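Local coordinates for protein pyrethroid hydrolase (Sphingobium faniae, PDB 5Y5R) that hydrolyses the ester bond of pyrethroid insecticides such as cypermethrin and permethrin, releasing a cyclopropanecarboxylic acid and an alcohol, at residues G124-D136 with A143-F155. Residues are numbered along the deposited sequence; the frame is centred on the assembly and turned at random.
Sequences GTPHALDLIQPVD and ADFSRLERLREVF. With 8NL ((2-methyl-3-phenyl-phenyl)methyl (1~{S})-3-[(~{E})-2-chloranyl-3,3,3-tris(fluoranyl)prop-1-enyl]-2,2-dimethyl-cyclopropane-1-carboxylate), chain G.
Leu-131 is the knob here: its side chain drops among Arg-150, Leu-151, Val-154 and Phe-155 of the helix opposite, with CB 3.8 Å from Leu-151 CD2. With CG anti to the carbonyl carbon (chi1 -69°), CD1 is carried tip to tip against Val-154, 3.9 Å from its CG2, while CD2 lies over one face of the Arg-147 guanidinium. Ile-132 CG1 and Ala-128 close in obliquely on the Phe-155 ring near CZ, and one face of that ring takes the ligand, 3.7 Å from Phe-155 CG to 8NL C12. In this alpha/beta hydrolase, the antiparallel helices 126-131 and 148-155 stand away from the central parallel sheet and line the pyrethroid pocket, joined through a short antiparallel sheet in which Ile-132 pairs with Ala-143. Just beside that pair, Asp-144 N donates to Leu-131 O at 2.7 Å.

Toward solvent the contact turns polar. Arg-147 reaches end-on to Asp-130, NH1 to OD2 at 2.6 Å and NH2 to the backbone O at 3.0 Å; the carboxylate stands 78° to the guanidinium plane. Its NE also donates to Asp-144 OD2, meeting it from above the carboxylate plane. A leucine in place of Arg-147 would probably leave Asp-130 and Asp-144 without the charge between them and Asp-130 freer to turn. Farther out the fit is loose, with His-127 NE2 no nearer than 4.1 Å to Arg-150 NH2.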
# COMPACT_ATOMS: atom_id res chain seq x y z
N GLY A 124 12.41 -3.67 -11.10
CA GLY A 124 13.25 -4.21 -10.04
C GLY A 124 13.31 -3.47 -8.73
O GLY A 124 13.59 -2.27 -8.64
N THR A 125 13.15 -4.22 -7.65
CA THR A 125 13.39 -3.72 -6.30
C THR A 125 14.49 -4.57 -5.66
O THR A 125 14.22 -5.31 -4.70
CB THR A 125 12.11 -3.74 -5.48
OG1 THR A 125 11.59 -5.07 -5.47
CG2 THR A 125 11.06 -2.80 -6.07
N PRO A 126 15.73 -4.47 -6.14
CA PRO A 126 16.78 -5.38 -5.64
C PRO A 126 17.15 -5.16 -4.20
O PRO A 126 17.59 -6.12 -3.57
CB PRO A 126 17.97 -5.10 -6.56
CG PRO A 126 17.77 -3.76 -7.04
CD PRO A 126 16.29 -3.54 -7.15
N HIS A 127 17.02 -3.93 -3.66
CA HIS A 127 17.27 -3.72 -2.23
C HIS A 127 16.33 -4.57 -1.38
O HIS A 127 16.76 -5.18 -0.39
CB HIS A 127 17.10 -2.25 -1.84
CG HIS A 127 18.23 -1.34 -2.22
ND1 HIS A 127 18.90 -1.44 -3.42
CD2 HIS A 127 18.76 -0.27 -1.58
CE1 HIS A 127 19.81 -0.47 -3.49
NE2 HIS A 127 19.74 0.25 -2.38
N ALA A 128 15.05 -4.62 -1.75
CA ALA A 128 14.11 -5.44 -0.97
C ALA A 128 14.40 -6.92 -1.13
O ALA A 128 14.37 -7.67 -0.14
CB ALA A 128 12.67 -5.12 -1.36
N LEU A 129 14.63 -7.40 -2.36
CA LEU A 129 14.89 -8.82 -2.53
C LEU A 129 16.15 -9.25 -1.80
O LEU A 129 16.29 -10.42 -1.42
CB LEU A 129 14.98 -9.21 -4.01
CG LEU A 129 13.77 -8.95 -4.90
CD1 LEU A 129 14.07 -9.34 -6.34
CD2 LEU A 129 12.56 -9.69 -4.39
N ASP A 130 17.09 -8.32 -1.60
CA ASP A 130 18.32 -8.62 -0.87
C ASP A 130 18.04 -8.87 0.61
O ASP A 130 18.59 -9.80 1.21
CB ASP A 130 19.28 -7.43 -1.01
CG ASP A 130 20.58 -7.61 -0.23
OD1 ASP A 130 21.33 -8.53 -0.58
OD2 ASP A 130 20.87 -6.87 0.72
N LEU A 131 17.15 -8.07 1.20
CA LEU A 131 16.95 -8.00 2.65
C LEU A 131 15.75 -8.78 3.14
O LEU A 131 15.63 -8.98 4.35
CB LEU A 131 16.80 -6.54 3.09
CG LEU A 131 18.07 -5.69 2.98
CD1 LEU A 131 17.74 -4.23 3.01
CD2 LEU A 131 19.07 -6.05 4.08
N ILE A 132 14.85 -9.14 2.25
CA ILE A 132 13.65 -9.91 2.55
C ILE A 132 13.80 -11.24 1.83
O ILE A 132 13.93 -11.27 0.60
CB ILE A 132 12.39 -9.18 2.08
CG1 ILE A 132 12.31 -7.76 2.68
CG2 ILE A 132 11.16 -10.01 2.36
CD1 ILE A 132 12.08 -7.70 4.17
N GLN A 133 13.76 -12.32 2.59
CA GLN A 133 14.10 -13.64 2.07
C GLN A 133 12.94 -14.62 2.17
O GLN A 133 11.99 -14.41 2.93
CB GLN A 133 15.34 -14.19 2.79
CG GLN A 133 16.50 -13.22 2.74
CD GLN A 133 17.64 -13.65 3.64
OE1 GLN A 133 17.43 -14.20 4.73
NE2 GLN A 133 18.87 -13.39 3.20
N PRO A 134 12.92 -15.64 1.31
CA PRO A 134 11.83 -16.62 1.35
C PRO A 134 11.94 -17.57 2.55
O PRO A 134 13.04 -17.85 3.04
CB PRO A 134 12.01 -17.40 0.05
CG PRO A 134 12.93 -16.50 -0.83
CD PRO A 134 13.82 -15.85 0.16
N VAL A 135 10.77 -18.04 3.03
CA VAL A 135 10.64 -19.10 4.04
C VAL A 135 9.47 -20.00 3.62
O VAL A 135 8.67 -19.64 2.75
CB VAL A 135 10.43 -18.58 5.49
CG1 VAL A 135 11.61 -17.70 5.94
CG2 VAL A 135 9.11 -17.86 5.63
N ASP A 136 9.41 -21.22 4.17
CA ASP A 136 8.31 -22.15 3.85
C ASP A 136 8.06 -22.26 2.35
O ASP A 136 6.93 -22.07 1.87
CB ASP A 136 6.99 -21.78 4.54
CG ASP A 136 7.03 -21.93 6.03
OD1 ASP A 136 7.89 -22.69 6.53
OD2 ASP A 136 6.13 -21.35 6.69
N ALA A 143 12.26 -10.76 6.91
CA ALA A 143 13.43 -9.88 6.83
C ALA A 143 14.71 -10.58 7.29
O ALA A 143 14.69 -11.54 8.08
CB ALA A 143 13.22 -8.60 7.65
N ASP A 144 15.82 -10.14 6.74
CA ASP A 144 17.12 -10.67 7.14
C ASP A 144 17.60 -10.01 8.43
O ASP A 144 18.26 -8.97 8.41
CB ASP A 144 18.10 -10.46 6.00
CG ASP A 144 19.47 -10.94 6.31
OD1 ASP A 144 19.66 -11.56 7.39
OD2 ASP A 144 20.36 -10.71 5.46
N PHE A 145 17.37 -10.66 9.58
CA PHE A 145 17.74 -9.98 10.82
C PHE A 145 19.23 -10.02 11.11
O PHE A 145 19.67 -9.37 12.06
CB PHE A 145 16.94 -10.54 12.00
CG PHE A 145 15.50 -10.21 11.89
CD1 PHE A 145 15.08 -8.88 11.92
CD2 PHE A 145 14.57 -11.18 11.62
CE1 PHE A 145 13.72 -8.55 11.78
CE2 PHE A 145 13.22 -10.86 11.46
CZ PHE A 145 12.80 -9.54 11.54
N SER A 146 20.04 -10.62 10.24
CA SER A 146 21.47 -10.46 10.42
C SER A 146 21.95 -9.05 10.07
O SER A 146 23.06 -8.70 10.46
CB SER A 146 22.21 -11.50 9.57
OG SER A 146 22.12 -11.22 8.17
N ARG A 147 21.13 -8.22 9.43
CA ARG A 147 21.56 -6.89 8.98
C ARG A 147 20.58 -5.80 9.46
O ARG A 147 19.94 -5.10 8.68
CB ARG A 147 21.74 -6.89 7.46
CG ARG A 147 22.97 -7.71 7.02
CD ARG A 147 23.06 -7.71 5.50
NE ARG A 147 22.11 -8.67 4.97
CZ ARG A 147 21.61 -8.62 3.74
NH1 ARG A 147 21.99 -7.63 2.94
NH2 ARG A 147 20.72 -9.53 3.33
N LEU A 148 20.53 -5.60 10.79
CA LEU A 148 19.52 -4.72 11.37
C LEU A 148 19.66 -3.28 10.91
O LEU A 148 18.68 -2.65 10.49
CB LEU A 148 19.62 -4.79 12.90
CG LEU A 148 19.36 -6.24 13.31
CD1 LEU A 148 19.49 -6.50 14.84
CD2 LEU A 148 18.01 -6.69 12.77
N GLU A 149 20.87 -2.72 10.98
CA GLU A 149 21.06 -1.33 10.58
C GLU A 149 20.75 -1.14 9.11
O GLU A 149 20.20 -0.11 8.71
CB GLU A 149 22.49 -0.87 10.90
CG GLU A 149 22.88 0.55 10.40
CD GLU A 149 21.99 1.68 10.95
OE1 GLU A 149 21.19 1.43 11.87
OE2 GLU A 149 22.10 2.83 10.47
N ARG A 150 21.13 -2.11 8.27
CA ARG A 150 20.74 -2.06 6.87
C ARG A 150 19.22 -2.04 6.72
O ARG A 150 18.68 -1.31 5.89
CB ARG A 150 21.32 -3.26 6.13
CG ARG A 150 21.35 -3.11 4.66
CD ARG A 150 22.34 -2.05 4.25
NE ARG A 150 22.18 -1.73 2.83
CZ ARG A 150 22.09 -0.50 2.37
NH1 ARG A 150 22.19 0.51 3.21
NH2 ARG A 150 21.92 -0.27 1.07
N LEU A 151 18.52 -2.87 7.51
CA LEU A 151 17.07 -2.91 7.43
C LEU A 151 16.48 -1.56 7.80
O LEU A 151 15.52 -1.11 7.16
CB LEU A 151 16.49 -3.97 8.36
CG LEU A 151 16.69 -5.44 8.03
CD1 LEU A 151 16.21 -6.32 9.20
CD2 LEU A 151 15.93 -5.75 6.73
N ARG A 152 17.03 -0.93 8.85
CA ARG A 152 16.52 0.36 9.30
C ARG A 152 16.78 1.45 8.26
O ARG A 152 15.86 2.19 7.88
CB ARG A 152 17.19 0.78 10.61
CG ARG A 152 16.58 2.08 11.19
CD ARG A 152 17.53 2.78 12.13
NE ARG A 152 18.76 3.31 11.50
CZ ARG A 152 18.83 4.49 10.88
NH1 ARG A 152 17.76 5.28 10.81
NH2 ARG A 152 19.98 4.93 10.38
N GLU A 153 18.03 1.56 7.81
CA GLU A 153 18.35 2.67 6.93
C GLU A 153 17.67 2.55 5.58
O GLU A 153 17.52 3.56 4.90
CB GLU A 153 19.85 2.84 6.72
CG GLU A 153 20.56 1.67 6.16
CD GLU A 153 22.06 1.78 6.31
OE1 GLU A 153 22.56 2.60 7.11
OE2 GLU A 153 22.75 1.08 5.57
N VAL A 154 17.32 1.33 5.17
CA VAL A 154 16.65 1.09 3.88
C VAL A 154 15.14 1.30 3.97
O VAL A 154 14.54 2.00 3.14
CB VAL A 154 17.00 -0.32 3.35
CG1 VAL A 154 16.15 -0.70 2.21
CG2 VAL A 154 18.46 -0.38 2.92
N PHE A 155 14.49 0.63 4.92
CA PHE A 155 13.04 0.66 5.05
C PHE A 155 12.49 1.68 6.04
O PHE A 155 11.35 2.10 5.87
CB PHE A 155 12.52 -0.71 5.46
CG PHE A 155 12.66 -1.77 4.42
CD1 PHE A 155 11.68 -1.93 3.45
CD2 PHE A 155 13.76 -2.63 4.42
CE1 PHE A 155 11.77 -2.94 2.52
CE2 PHE A 155 13.87 -3.63 3.45
CZ PHE A 155 12.86 -3.78 2.51
C 8NL G . 8.91 -4.51 4.75
C8 8NL G . 10.05 -4.17 8.63
C9 8NL G . 10.77 -5.05 9.44
C10 8NL G . 11.95 -5.62 8.98
C11 8NL G . 12.36 -5.26 7.70
C12 8NL G . 11.63 -4.38 6.90
C13 8NL G . 7.21 -2.33 3.46
O 8NL G . 7.87 -2.75 2.24
CL 8NL G . 10.40 -6.71 -3.15
C21 8NL G . 9.35 -5.99 -1.92
C22 8NL G . 9.30 -6.65 -0.57
F2 8NL G . 9.97 -5.89 0.28
F1 8NL G . 8.08 -6.85 -0.12
F 8NL G . 9.89 -7.82 -0.68
C20 8NL G . 8.67 -4.88 -2.20
C16 8NL G . 7.74 -4.25 -1.20
C17 8NL G . 7.43 -2.85 -1.72
C18 8NL G . 6.06 -3.31 -2.20
C19 8NL G . 8.37 -2.39 -2.85
C15 8NL G . 8.08 -3.04 -0.33
C14 8NL G . 7.21 -3.05 0.94
O1 8NL G . 6.02 -3.36 0.87
C2 8NL G . 8.06 -2.16 4.73
C3 8NL G . 8.00 -0.91 5.33
C4 8NL G . 8.71 -0.61 6.49
C5 8NL G . 9.48 -1.59 7.11
C6 8NL G . 9.58 -2.86 6.56
C1 8NL G . 8.85 -3.15 5.37
C7 8NL G . 10.44 -3.83 7.35